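Local coordinates for protein Dot/Icm T4SS effector (Legionella pneumophila, PDB 6VVE) that acts as a secreted effector kinase that host inositol hexakisphosphate switches on, and carries ADP with manganese in its nucleotide site, at residues Ile113-Phe118 with Ala175-Pro180; Asn149-Asn154 with Gln159-Glu164; Glu164-Leu169 with Leu233-Phe238; Pro180-Asn185 with Gln192-Thr197. One frame throughout, in Å; residues are numbered along the deposited sequence.

Contact 1 (Ile113-Phe118 with Ala175-Pro180); sequences IEQQFF and AGYWHP
The helix 102-121, probably the counterpart of the regulatory helix alpha-C of a protein-kinase-like fold, meets through Phe118 and Gln115 the chain that leads into what is probably the catalytic loop, represented by Ala175 and Tyr177. Phe118 and Tyr177 form an inclined edge-to-face pair: the edge of the tyrosine ring is aimed at a face of the phenylalanine, with centroids 5.2 Å apart and planes at 59°. The closest carbons are Tyr177 CE2 and Phe118 CD2, 4.0 Å apart, so the edge lies over the rim of the face and not over its middle. The first torsion of Phe118 (chi1 173°) sets CG anti to the backbone N and carries the ring out from the helix toward the incoming chain. At the far end of that ring Ala175 CB packs tightly, 3.3 Å from Phe118 CZ. Gln115 completes the patch with its methylene chain, its CG coming within 4.1 Å of Tyr177 CE1. Its OE1 is engaged elsewhere, accepting a hydrogen bond from Phe210 N. Between Ala175 and Tyr177, Gly176 closes the helix 159-174 in a Schellman motif, and its positive phi of 93° turns the chain from helix end to short strand. Phe118 is also stacked with His122, while Tyr177 touches Tyr212 on the neighbouring strand. Aromatic and aliphatic carbons make the join, which rests on dispersion and on the fit of the inclined rings, with no hydrogen bond between the segments to set it.

Contact 2 (Asn149-Asn154 with Gln159-Glu164); sequences NAIPIN and QPKIEE
Lys161 NZ, whose side chain reaches across to Ile151, is gripped by several oxygens: the carbonyls of Thr197 and Glu198, and a water at 2.9 Å that accepts from it. The same water donates to Pro152 O at 2.5 Å, a length too short to be taken literally, and so bridges the helix to the loop. A long, weak ion pair with Asp158 adds to the set. The lysine chain is extended beyond CG, which lets one residue near the start of the helix span the gap. The two side chains cross at about a right angle, Lys161 NZ lying 3.5 Å from Ile151 CD1, a contact of ammonium with methyl that is simple packing. Further along, Asn154 O approaches Gln159 N at 3.9 Å, where the loop turns toward the helix; Asn154 OD1 bonds to Ile157 N. Within the first helical turn Gln159 NE2 donates to Glu163 OE2 (2.8 Å, 144°), nearly in line with its C-O bond, and that oxygen sits 23° out of the Gln159 amide plane; it is also hydrogen-bonded to Tyr236 OH. At this surface site the loop after strand 142-146 pairs through the backbone of Ile151 with strand 194-196, and the opening turns of helix 159-174 lean on helix 231-239 through Gln159 and Ile162.

Contact 3 (Glu164-Leu169 with Leu233-Phe238); sequences EFVLAL and LYVYNF
The ring of Tyr236 meets Val166 at its edge, near the ring plane, with Val166 CG2 lying 4.0 Å from Tyr236 CD1. Beyond the two segments Tyr240 also meets this ring, the planes inclined at about 55°, and the hydroxyl is hydrogen-bonded to Glu163. The second flat group, the buried ring of Phe165, is directed to the strands beside the helix, where it touches Leu194, Val201 and Thr203. The rest of the contact between the helices is aliphatic. Val166 straddles the base of the tyrosine with both methyls, CG1 lying 3.9 Å from Tyr236 CB, and the Val166 and Tyr236 side chains cross at about a right angle. Val166 CG2 also approaches Val235 CG1 at 4.3 Å. One turn further on, Leu169 CD2 comes within 4.3 Å of Val235 CG2. With chi1 at -171°, Tyr236 holds CG opposite its own N, which turns the ring so that its edge, at CD1, meets Val166 CG2. On the second helix Leu233 O accepts from two donors on opposite faces of its carbonyl plane, Asn237 N and Asn237 ND2; the side-chain bond is 3.0 Å long, and Asn237 OD1 accepts a hydrogen bond from Ser285 N. Helices 159-174 and 231-239 run nearly antiparallel, their segment axes 9.6 Å apart at 161°, with strand 194-196 contributing Leu194 to both Phe165 and Val235.

Contact 4 (Pro180-Asn185 with Gln192-Thr197); sequences PDLANN and QNLIAT. With ADP (adenosine-5'-diphosphate), chain C.
A polar contact of 2.5 Å between Asn193 ND2 and Asp181 O is the oddity here: it has the geometry of a hydrogen bond (N-H...O 151°), but its exact length is doubtful. The same ND2 makes a weak bond to Asp205 OD2. Carboxylate and amide of Asp181 and Asn193 stand almost perpendicular, their planes 88° apart, and Asp181 OD2 lies 3.4 Å from Asn193 ND2. Asp181 OD1 is hydrogen-bonded to Ser190 OG, which helps to fix the rotation of the carboxylate close to Asp205. The other end of the Asn193 amide faces the nucleotide: OD1 lies 2.9 Å from ADP O1B. Behind this polar layer Leu182 CD1 packs 3.8 Å from Leu194 CD2, the two side chains crossing at about a right angle, with Phe165 of helix 159-174 touching both. Leu182 has CG anti to N (chi1 -179°), which takes its methyls to Leu194. His179-Pro180-Asp181, followed by Asn193 and then Asp205, probably corresponds to the catalytic loop of the protein-kinase fold and, in Asp205, to the DFG-type aspartate that in kinases binds metal; the closeness of Asn193 to the ADP phosphate is consistent with that assignment.

Contacts 2, 3 and 4 touch one another, and contact 1 is joined to contact 4 through the chain. Contacts 1 and 4 share Pro180, so the chain that packs on helix 102-121 runs straight into the loop at ADP; their centres are 15 Å apart. Contacts 2 and 3 share Glu164 on helix 159-174. Contact 4 meets contact 3 through Phe165 CE2 and Leu194 CD2, 3.4 Å apart, and contact 2 through the backbone bond of Ile151 N to Ala196 O, 2.8 Å. Contact 4 holds Asn193 of the ADP pocket, with the Asp181 side chain about 7 Å from manganese, whereas the side chains of Ile151 and Val235 stand about 11 and 14 Å from ADP.

Contact 1 (Ile113-Phe118 with Ala175-Pro180)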
# COMPACT_ATOMS: atom_id res chain seq x y z
N ILE A 113 11.17 0.12 4.07
CA ILE A 113 11.90 -1.13 3.86
C ILE A 113 11.24 -2.26 4.64
O ILE A 113 10.99 -3.34 4.11
CB ILE A 113 13.38 -0.95 4.24
CG1 ILE A 113 14.08 0.00 3.27
CG2 ILE A 113 14.07 -2.30 4.26
CD1 ILE A 113 15.37 0.57 3.79
N GLU A 114 10.96 -2.01 5.93
CA GLU A 114 10.27 -3.02 6.73
C GLU A 114 8.92 -3.37 6.12
O GLU A 114 8.53 -4.54 6.08
CB GLU A 114 10.10 -2.52 8.16
CG GLU A 114 11.43 -2.30 8.89
CD GLU A 114 11.24 -1.73 10.28
OE1 GLU A 114 10.37 -0.85 10.45
OE2 GLU A 114 11.94 -2.17 11.21
N GLN A 115 8.20 -2.36 5.63
CA GLN A 115 6.89 -2.62 5.03
C GLN A 115 7.04 -3.40 3.73
O GLN A 115 6.22 -4.27 3.43
CB GLN A 115 6.15 -1.30 4.81
CG GLN A 115 5.73 -0.65 6.13
CD GLN A 115 5.32 0.80 5.97
OE1 GLN A 115 5.12 1.29 4.86
NE2 GLN A 115 5.21 1.50 7.09
N GLN A 116 8.08 -3.11 2.96
CA GLN A 116 8.37 -3.91 1.77
C GLN A 116 8.58 -5.38 2.14
O GLN A 116 8.08 -6.28 1.45
CB GLN A 116 9.60 -3.36 1.05
CG GLN A 116 9.83 -3.94 -0.34
CD GLN A 116 9.01 -3.23 -1.41
OE1 GLN A 116 7.78 -3.19 -1.35
NE2 GLN A 116 9.69 -2.65 -2.38
N PHE A 117 9.31 -5.63 3.23
CA PHE A 117 9.52 -7.02 3.65
C PHE A 117 8.20 -7.67 4.07
O PHE A 117 7.96 -8.84 3.76
CB PHE A 117 10.53 -7.09 4.80
CG PHE A 117 11.95 -7.16 4.34
CD1 PHE A 117 12.50 -8.37 3.94
CD2 PHE A 117 12.74 -6.03 4.30
CE1 PHE A 117 13.81 -8.45 3.51
CE2 PHE A 117 14.05 -6.09 3.86
CZ PHE A 117 14.59 -7.31 3.47
N PHE A 118 7.34 -6.93 4.77
CA PHE A 118 6.01 -7.44 5.08
C PHE A 118 5.29 -7.84 3.80
O PHE A 118 4.72 -8.94 3.70
CB PHE A 118 5.20 -6.40 5.84
CG PHE A 118 3.76 -6.78 6.05
CD1 PHE A 118 2.81 -6.52 5.06
CD2 PHE A 118 3.36 -7.41 7.21
CE1 PHE A 118 1.49 -6.89 5.24
CE2 PHE A 118 2.03 -7.77 7.40
CZ PHE A 118 1.10 -7.51 6.41
N ALA A 175 -3.28 -6.66 9.16
CA ALA A 175 -2.04 -6.57 9.93
C ALA A 175 -1.83 -5.21 10.59
O ALA A 175 -0.80 -5.01 11.27
CB ALA A 175 -0.85 -6.88 9.01
N GLY A 176 -2.77 -4.29 10.44
CA GLY A 176 -2.66 -2.98 11.07
C GLY A 176 -2.04 -1.89 10.22
O GLY A 176 -1.77 -0.81 10.76
N TYR A 177 -1.79 -2.13 8.94
CA TYR A 177 -1.29 -1.12 8.02
C TYR A 177 -2.42 -0.68 7.09
O TYR A 177 -3.30 -1.47 6.74
CB TYR A 177 -0.14 -1.66 7.18
CG TYR A 177 1.09 -2.10 7.95
CD1 TYR A 177 2.01 -1.18 8.41
CD2 TYR A 177 1.32 -3.44 8.21
CE1 TYR A 177 3.14 -1.58 9.11
CE2 TYR A 177 2.46 -3.86 8.90
CZ TYR A 177 3.36 -2.92 9.35
OH TYR A 177 4.48 -3.32 10.04
N TRP A 178 -2.39 0.58 6.67
CA TRP A 178 -3.36 1.04 5.68
C TRP A 178 -2.77 2.17 4.84
O TRP A 178 -1.80 2.84 5.22
CB TRP A 178 -4.67 1.47 6.35
CG TRP A 178 -4.61 2.63 7.31
CD1 TRP A 178 -4.83 3.95 7.03
CD2 TRP A 178 -4.36 2.57 8.72
NE1 TRP A 178 -4.72 4.71 8.17
CE2 TRP A 178 -4.42 3.89 9.22
CE3 TRP A 178 -4.07 1.53 9.62
CZ2 TRP A 178 -4.20 4.19 10.56
CZ3 TRP A 178 -3.86 1.83 10.95
CH2 TRP A 178 -3.93 3.15 11.41
N HIS A 179 -3.39 2.37 3.67
CA HIS A 179 -2.95 3.40 2.73
C HIS A 179 -3.30 4.78 3.28
O HIS A 179 -4.42 4.99 3.75
CB HIS A 179 -3.64 3.17 1.38
CG HIS A 179 -2.98 3.86 0.23
ND1 HIS A 179 -2.74 5.22 0.21
CD2 HIS A 179 -2.51 3.38 -0.94
CE1 HIS A 179 -2.16 5.54 -0.93
NE2 HIS A 179 -2.00 4.44 -1.64
N PRO A 180 -2.37 5.74 3.24
CA PRO A 180 -2.67 7.07 3.81
C PRO A 180 -3.63 7.92 2.98
O PRO A 180 -4.18 8.90 3.50
CB PRO A 180 -1.29 7.74 3.91
CG PRO A 180 -0.48 7.07 2.82
CD PRO A 180 -0.98 5.64 2.76

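Contact 2 (Asn149-Asn154 with Gln159-Glu164)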
# COMPACT_ATOMS: atom_id res chain seq x y z
N ASN A 149 2.87 1.66 -15.76
CA ASN A 149 2.22 2.12 -16.99
C ASN A 149 0.73 1.84 -16.90
O ASN A 149 0.31 0.67 -16.92
CB ASN A 149 2.83 1.44 -18.21
CG ASN A 149 4.30 1.78 -18.39
OD1 ASN A 149 4.64 2.89 -18.82
ND2 ASN A 149 5.17 0.83 -18.07
N ALA A 150 -0.08 2.89 -16.81
CA ALA A 150 -1.52 2.74 -16.67
C ALA A 150 -2.15 2.33 -17.99
O ALA A 150 -1.71 2.72 -19.07
CB ALA A 150 -2.15 4.04 -16.17
N ILE A 151 -3.21 1.53 -17.89
CA ILE A 151 -3.98 1.13 -19.07
C ILE A 151 -5.46 1.29 -18.74
O ILE A 151 -5.82 1.51 -17.57
CB ILE A 151 -3.65 -0.31 -19.49
CG1 ILE A 151 -3.92 -1.29 -18.36
CG2 ILE A 151 -2.19 -0.40 -19.94
CD1 ILE A 151 -4.51 -2.60 -18.83
N PRO A 152 -6.36 1.19 -19.73
CA PRO A 152 -7.78 1.40 -19.45
C PRO A 152 -8.31 0.43 -18.40
O PRO A 152 -7.77 -0.65 -18.18
CB PRO A 152 -8.46 1.17 -20.81
CG PRO A 152 -7.39 1.45 -21.81
CD PRO A 152 -6.10 1.00 -21.17
N ILE A 153 -9.40 0.85 -17.76
CA ILE A 153 -10.09 0.06 -16.76
C ILE A 153 -11.46 -0.33 -17.30
O ILE A 153 -12.19 0.52 -17.81
CB ILE A 153 -10.23 0.82 -15.43
CG1 ILE A 153 -10.98 2.14 -15.64
CG2 ILE A 153 -8.85 1.10 -14.85
CD1 ILE A 153 -12.07 2.39 -14.61
N ASN A 154 -11.78 -1.61 -17.23
CA ASN A 154 -13.13 -2.11 -17.45
C ASN A 154 -13.55 -2.82 -16.17
O ASN A 154 -12.88 -3.76 -15.73
CB ASN A 154 -13.20 -3.03 -18.66
CG ASN A 154 -14.62 -3.22 -19.15
OD1 ASN A 154 -15.23 -4.27 -18.93
ND2 ASN A 154 -15.16 -2.21 -19.82
N GLN A 159 -12.71 -7.07 -13.59
CA GLN A 159 -13.12 -7.22 -12.20
C GLN A 159 -12.13 -8.04 -11.39
O GLN A 159 -11.87 -7.69 -10.22
CB GLN A 159 -14.52 -7.84 -12.12
CG GLN A 159 -14.98 -8.13 -10.71
CD GLN A 159 -16.48 -8.19 -10.58
OE1 GLN A 159 -17.19 -8.25 -11.59
NE2 GLN A 159 -16.98 -8.17 -9.36
N PRO A 160 -11.54 -9.13 -11.91
CA PRO A 160 -10.56 -9.87 -11.11
C PRO A 160 -9.36 -9.04 -10.70
O PRO A 160 -8.81 -9.25 -9.61
CB PRO A 160 -10.15 -11.03 -12.04
CG PRO A 160 -11.31 -11.18 -12.99
CD PRO A 160 -11.84 -9.79 -13.20
N LYS A 161 -8.93 -8.09 -11.54
CA LYS A 161 -7.82 -7.21 -11.16
C LYS A 161 -8.14 -6.46 -9.87
O LYS A 161 -7.31 -6.39 -8.95
CB LYS A 161 -7.52 -6.22 -12.28
CG LYS A 161 -6.82 -6.81 -13.48
CD LYS A 161 -6.40 -5.71 -14.45
CE LYS A 161 -5.95 -6.29 -15.78
NZ LYS A 161 -5.56 -5.23 -16.74
N ILE A 162 -9.34 -5.88 -9.80
CA ILE A 162 -9.71 -5.10 -8.62
C ILE A 162 -9.94 -6.03 -7.43
O ILE A 162 -9.54 -5.72 -6.30
CB ILE A 162 -10.95 -4.24 -8.93
CG1 ILE A 162 -10.73 -3.42 -10.20
CG2 ILE A 162 -11.27 -3.34 -7.75
CD1 ILE A 162 -11.86 -2.48 -10.54
N GLU A 163 -10.59 -7.17 -7.66
CA GLU A 163 -10.79 -8.15 -6.59
C GLU A 163 -9.45 -8.54 -5.98
O GLU A 163 -9.28 -8.53 -4.75
CB GLU A 163 -11.52 -9.38 -7.13
CG GLU A 163 -12.83 -9.07 -7.85
CD GLU A 163 -14.05 -9.61 -7.11
OE1 GLU A 163 -13.90 -10.47 -6.22
OE2 GLU A 163 -15.17 -9.16 -7.43
N GLU A 164 -8.47 -8.88 -6.82
CA GLU A 164 -7.18 -9.32 -6.31
C GLU A 164 -6.47 -8.21 -5.54
O GLU A 164 -5.83 -8.45 -4.52
CB GLU A 164 -6.30 -9.82 -7.46
CG GLU A 164 -5.01 -10.47 -7.02
CD GLU A 164 -4.17 -10.96 -8.18
OE1 GLU A 164 -4.61 -10.83 -9.34
OE2 GLU A 164 -3.06 -11.48 -7.94
O HOH W 1 -7.06 -2.73 -17.02

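Contact 3 (Glu164-Leu169 with Leu233-Phe238)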
# COMPACT_ATOMS: atom_id res chain seq x y z
N GLU A 164 -8.47 -8.88 -6.82
CA GLU A 164 -7.18 -9.32 -6.31
C GLU A 164 -6.47 -8.21 -5.54
O GLU A 164 -5.83 -8.45 -4.52
CB GLU A 164 -6.30 -9.82 -7.46
CG GLU A 164 -5.01 -10.47 -7.02
CD GLU A 164 -4.17 -10.96 -8.18
OE1 GLU A 164 -4.61 -10.83 -9.34
OE2 GLU A 164 -3.06 -11.48 -7.94
N PHE A 165 -6.59 -6.97 -6.02
CA PHE A 165 -5.99 -5.86 -5.28
C PHE A 165 -6.66 -5.67 -3.93
O PHE A 165 -5.99 -5.45 -2.92
CB PHE A 165 -6.08 -4.56 -6.08
CG PHE A 165 -5.71 -3.35 -5.27
CD1 PHE A 165 -4.39 -2.98 -5.12
CD2 PHE A 165 -6.70 -2.60 -4.63
CE1 PHE A 165 -4.05 -1.87 -4.37
CE2 PHE A 165 -6.37 -1.50 -3.87
CZ PHE A 165 -5.04 -1.13 -3.74
N VAL A 166 -8.00 -5.74 -3.89
CA VAL A 166 -8.73 -5.52 -2.65
C VAL A 166 -8.33 -6.56 -1.60
O VAL A 166 -8.10 -6.23 -0.43
CB VAL A 166 -10.25 -5.54 -2.91
CG1 VAL A 166 -11.01 -5.74 -1.62
CG2 VAL A 166 -10.67 -4.24 -3.59
N LEU A 167 -8.26 -7.84 -2.00
CA LEU A 167 -7.87 -8.88 -1.06
C LEU A 167 -6.43 -8.68 -0.60
O LEU A 167 -6.09 -8.96 0.56
CB LEU A 167 -8.03 -10.26 -1.71
CG LEU A 167 -9.47 -10.67 -2.02
CD1 LEU A 167 -9.49 -11.99 -2.76
CD2 LEU A 167 -10.31 -10.74 -0.75
N ALA A 168 -5.56 -8.19 -1.48
CA ALA A 168 -4.20 -7.86 -1.06
C ALA A 168 -4.21 -6.71 -0.06
O ALA A 168 -3.47 -6.73 0.94
CB ALA A 168 -3.34 -7.51 -2.27
N LEU A 169 -5.04 -5.69 -0.31
CA LEU A 169 -5.13 -4.58 0.63
C LEU A 169 -5.72 -5.03 1.97
O LEU A 169 -5.31 -4.54 3.03
CB LEU A 169 -5.97 -3.46 0.04
CG LEU A 169 -6.19 -2.22 0.90
CD1 LEU A 169 -4.86 -1.60 1.30
CD2 LEU A 169 -7.06 -1.20 0.15
N LEU A 233 -12.64 -2.72 2.45
CA LEU A 233 -14.07 -2.87 2.21
C LEU A 233 -14.65 -1.63 1.54
O LEU A 233 -15.53 -1.75 0.67
CB LEU A 233 -14.78 -3.14 3.54
CG LEU A 233 -16.28 -3.41 3.50
CD1 LEU A 233 -16.57 -4.72 2.80
CD2 LEU A 233 -16.85 -3.40 4.92
N TYR A 234 -14.17 -0.44 1.92
CA TYR A 234 -14.68 0.78 1.32
C TYR A 234 -14.37 0.83 -0.17
O TYR A 234 -15.22 1.21 -0.99
CB TYR A 234 -14.08 2.01 2.00
CG TYR A 234 -14.17 2.04 3.51
CD1 TYR A 234 -15.09 1.27 4.20
CD2 TYR A 234 -13.34 2.88 4.25
CE1 TYR A 234 -15.16 1.30 5.58
CE2 TYR A 234 -13.41 2.94 5.63
CZ TYR A 234 -14.31 2.13 6.29
OH TYR A 234 -14.36 2.18 7.66
N VAL A 235 -13.14 0.46 -0.55
CA VAL A 235 -12.75 0.47 -1.95
C VAL A 235 -13.64 -0.47 -2.76
O VAL A 235 -14.19 -0.10 -3.81
CB VAL A 235 -11.26 0.10 -2.10
CG1 VAL A 235 -10.88 0.03 -3.57
CG2 VAL A 235 -10.38 1.11 -1.36
N TYR A 236 -13.82 -1.70 -2.27
CA TYR A 236 -14.57 -2.68 -3.03
C TYR A 236 -16.03 -2.26 -3.19
O TYR A 236 -16.60 -2.34 -4.29
CB TYR A 236 -14.50 -4.05 -2.37
CG TYR A 236 -15.09 -5.13 -3.24
CD1 TYR A 236 -14.34 -5.71 -4.26
CD2 TYR A 236 -16.39 -5.57 -3.05
CE1 TYR A 236 -14.88 -6.70 -5.07
CE2 TYR A 236 -16.93 -6.57 -3.85
CZ TYR A 236 -16.17 -7.12 -4.86
OH TYR A 236 -16.70 -8.10 -5.67
N ASN A 237 -16.66 -1.83 -2.10
CA ASN A 237 -18.08 -1.48 -2.16
C ASN A 237 -18.32 -0.22 -2.98
O ASN A 237 -19.37 -0.09 -3.60
CB ASN A 237 -18.65 -1.31 -0.75
CG ASN A 237 -19.04 -2.63 -0.12
OD1 ASN A 237 -20.22 -2.99 -0.10
ND2 ASN A 237 -18.06 -3.37 0.38
N PHE A 238 -17.37 0.72 -2.98
CA PHE A 238 -17.52 1.90 -3.83
C PHE A 238 -17.55 1.51 -5.30
O PHE A 238 -18.33 2.08 -6.08
CB PHE A 238 -16.39 2.89 -3.57
CG PHE A 238 -16.45 4.11 -4.45
CD1 PHE A 238 -17.35 5.13 -4.18
CD2 PHE A 238 -15.60 4.25 -5.54
CE1 PHE A 238 -17.42 6.25 -4.99
CE2 PHE A 238 -15.66 5.38 -6.35
CZ PHE A 238 -16.58 6.38 -6.07

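Contact 4 (Pro180-Asn185 with Gln192-Thr197)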
# COMPACT_ATOMS: atom_id res chain seq x y z
N PRO A 180 -2.37 5.74 3.24
CA PRO A 180 -2.67 7.07 3.81
C PRO A 180 -3.63 7.92 2.98
O PRO A 180 -4.18 8.90 3.50
CB PRO A 180 -1.29 7.74 3.91
CG PRO A 180 -0.48 7.07 2.82
CD PRO A 180 -0.98 5.64 2.76
N ASP A 181 -3.83 7.59 1.70
CA ASP A 181 -4.70 8.38 0.83
C ASP A 181 -5.27 7.47 -0.26
O ASP A 181 -4.89 7.51 -1.44
CB ASP A 181 -3.95 9.57 0.21
CG ASP A 181 -4.85 10.44 -0.67
OD1 ASP A 181 -6.10 10.35 -0.53
OD2 ASP A 181 -4.31 11.21 -1.50
N LEU A 182 -6.22 6.62 0.13
CA LEU A 182 -6.93 5.78 -0.83
C LEU A 182 -8.41 5.77 -0.49
O LEU A 182 -9.26 6.00 -1.36
CB LEU A 182 -6.36 4.36 -0.85
CG LEU A 182 -7.00 3.40 -1.84
CD1 LEU A 182 -6.97 3.96 -3.26
CD2 LEU A 182 -6.30 2.04 -1.79
N ALA A 183 -8.73 5.51 0.78
CA ALA A 183 -10.11 5.52 1.28
C ALA A 183 -10.03 5.86 2.77
O ALA A 183 -9.96 4.97 3.62
CB ALA A 183 -10.79 4.18 1.04
N ASN A 184 -10.00 7.16 3.06
CA ASN A 184 -9.84 7.59 4.45
C ASN A 184 -11.05 7.23 5.30
O ASN A 184 -10.91 7.02 6.51
CB ASN A 184 -9.59 9.10 4.50
CG ASN A 184 -8.33 9.51 3.77
OD1 ASN A 184 -7.45 8.69 3.53
ND2 ASN A 184 -8.23 10.79 3.43
N ASN A 185 -12.24 7.17 4.70
CA ASN A 185 -13.47 6.85 5.40
C ASN A 185 -14.49 6.39 4.37
O ASN A 185 -14.21 6.41 3.16
CB ASN A 185 -14.00 8.07 6.19
CG ASN A 185 -14.23 9.28 5.30
OD1 ASN A 185 -15.17 9.30 4.52
ND2 ASN A 185 -13.36 10.28 5.41
N GLN A 192 -7.69 8.05 -8.04
CA GLN A 192 -6.50 8.35 -8.82
C GLN A 192 -5.28 7.59 -8.31
O GLN A 192 -4.28 7.49 -9.03
CB GLN A 192 -6.23 9.86 -8.79
CG GLN A 192 -5.82 10.43 -7.44
CD GLN A 192 -7.00 10.83 -6.58
OE1 GLN A 192 -8.11 10.33 -6.75
NE2 GLN A 192 -6.77 11.74 -5.64
N ASN A 193 -5.32 7.08 -7.08
CA ASN A 193 -4.21 6.32 -6.52
C ASN A 193 -4.33 4.82 -6.80
O ASN A 193 -3.55 4.04 -6.24
CB ASN A 193 -4.10 6.58 -5.02
CG ASN A 193 -3.64 8.00 -4.72
OD1 ASN A 193 -2.99 8.65 -5.55
ND2 ASN A 193 -3.98 8.49 -3.54
N LEU A 194 -5.29 4.41 -7.61
CA LEU A 194 -5.36 3.06 -8.14
C LEU A 194 -4.97 3.10 -9.62
O LEU A 194 -5.54 3.87 -10.39
CB LEU A 194 -6.76 2.48 -8.00
CG LEU A 194 -7.29 2.25 -6.59
CD1 LEU A 194 -8.73 1.74 -6.65
CD2 LEU A 194 -6.41 1.27 -5.83
N ILE A 195 -3.99 2.28 -9.99
CA ILE A 195 -3.50 2.22 -11.37
C ILE A 195 -3.63 0.78 -11.85
O ILE A 195 -3.17 -0.15 -11.18
CB ILE A 195 -2.04 2.69 -11.47
CG1 ILE A 195 -1.84 4.02 -10.74
CG2 ILE A 195 -1.64 2.82 -12.94
CD1 ILE A 195 -2.64 5.17 -11.30
N ALA A 196 -4.24 0.61 -13.02
CA ALA A 196 -4.39 -0.70 -13.64
C ALA A 196 -3.29 -0.91 -14.66
O ALA A 196 -3.09 -0.06 -15.55
CB ALA A 196 -5.76 -0.84 -14.31
N THR A 197 -2.56 -2.01 -14.53
CA THR A 197 -1.56 -2.43 -15.50
C THR A 197 -2.08 -3.65 -16.26
O THR A 197 -3.24 -4.03 -16.13
CB THR A 197 -0.23 -2.71 -14.81
OG1 THR A 197 -0.37 -3.83 -13.93
CG2 THR A 197 0.23 -1.49 -14.02
PB ADP C . -1.38 12.31 -5.57
O1B ADP C . -2.63 11.51 -5.25
O2B ADP C . -1.50 13.13 -6.83
O3B ADP C . -0.78 13.05 -4.39
PA ADP C . 1.15 11.49 -6.58
O1A ADP C . 2.09 10.45 -6.03
O2A ADP C . 1.46 12.95 -6.39
O3A ADP C . -0.29 11.17 -5.92
O5' ADP C . 0.99 11.19 -8.14
C5' ADP C . 0.48 12.15 -9.04
C4' ADP C . 0.43 11.57 -10.43
O4' ADP C . 1.74 11.19 -10.90
C3' ADP C . -0.45 10.30 -10.53
O3' ADP C . -1.80 10.58 -10.81
C2' ADP C . 0.23 9.51 -11.67
O2' ADP C . -0.37 9.83 -12.91
C1' ADP C . 1.70 9.97 -11.64
N9 ADP C . 2.49 8.91 -10.98
C8 ADP C . 2.73 8.84 -9.65
N7 ADP C . 3.47 7.74 -9.36
C5 ADP C . 3.71 7.10 -10.52
C6 ADP C . 4.42 5.87 -10.92
N6 ADP C . 5.05 5.12 -10.00
N1 ADP C . 4.43 5.54 -12.24
C2 ADP C . 3.81 6.29 -13.17
N3 ADP C . 3.14 7.42 -12.86
C4 ADP C . 3.06 7.87 -11.58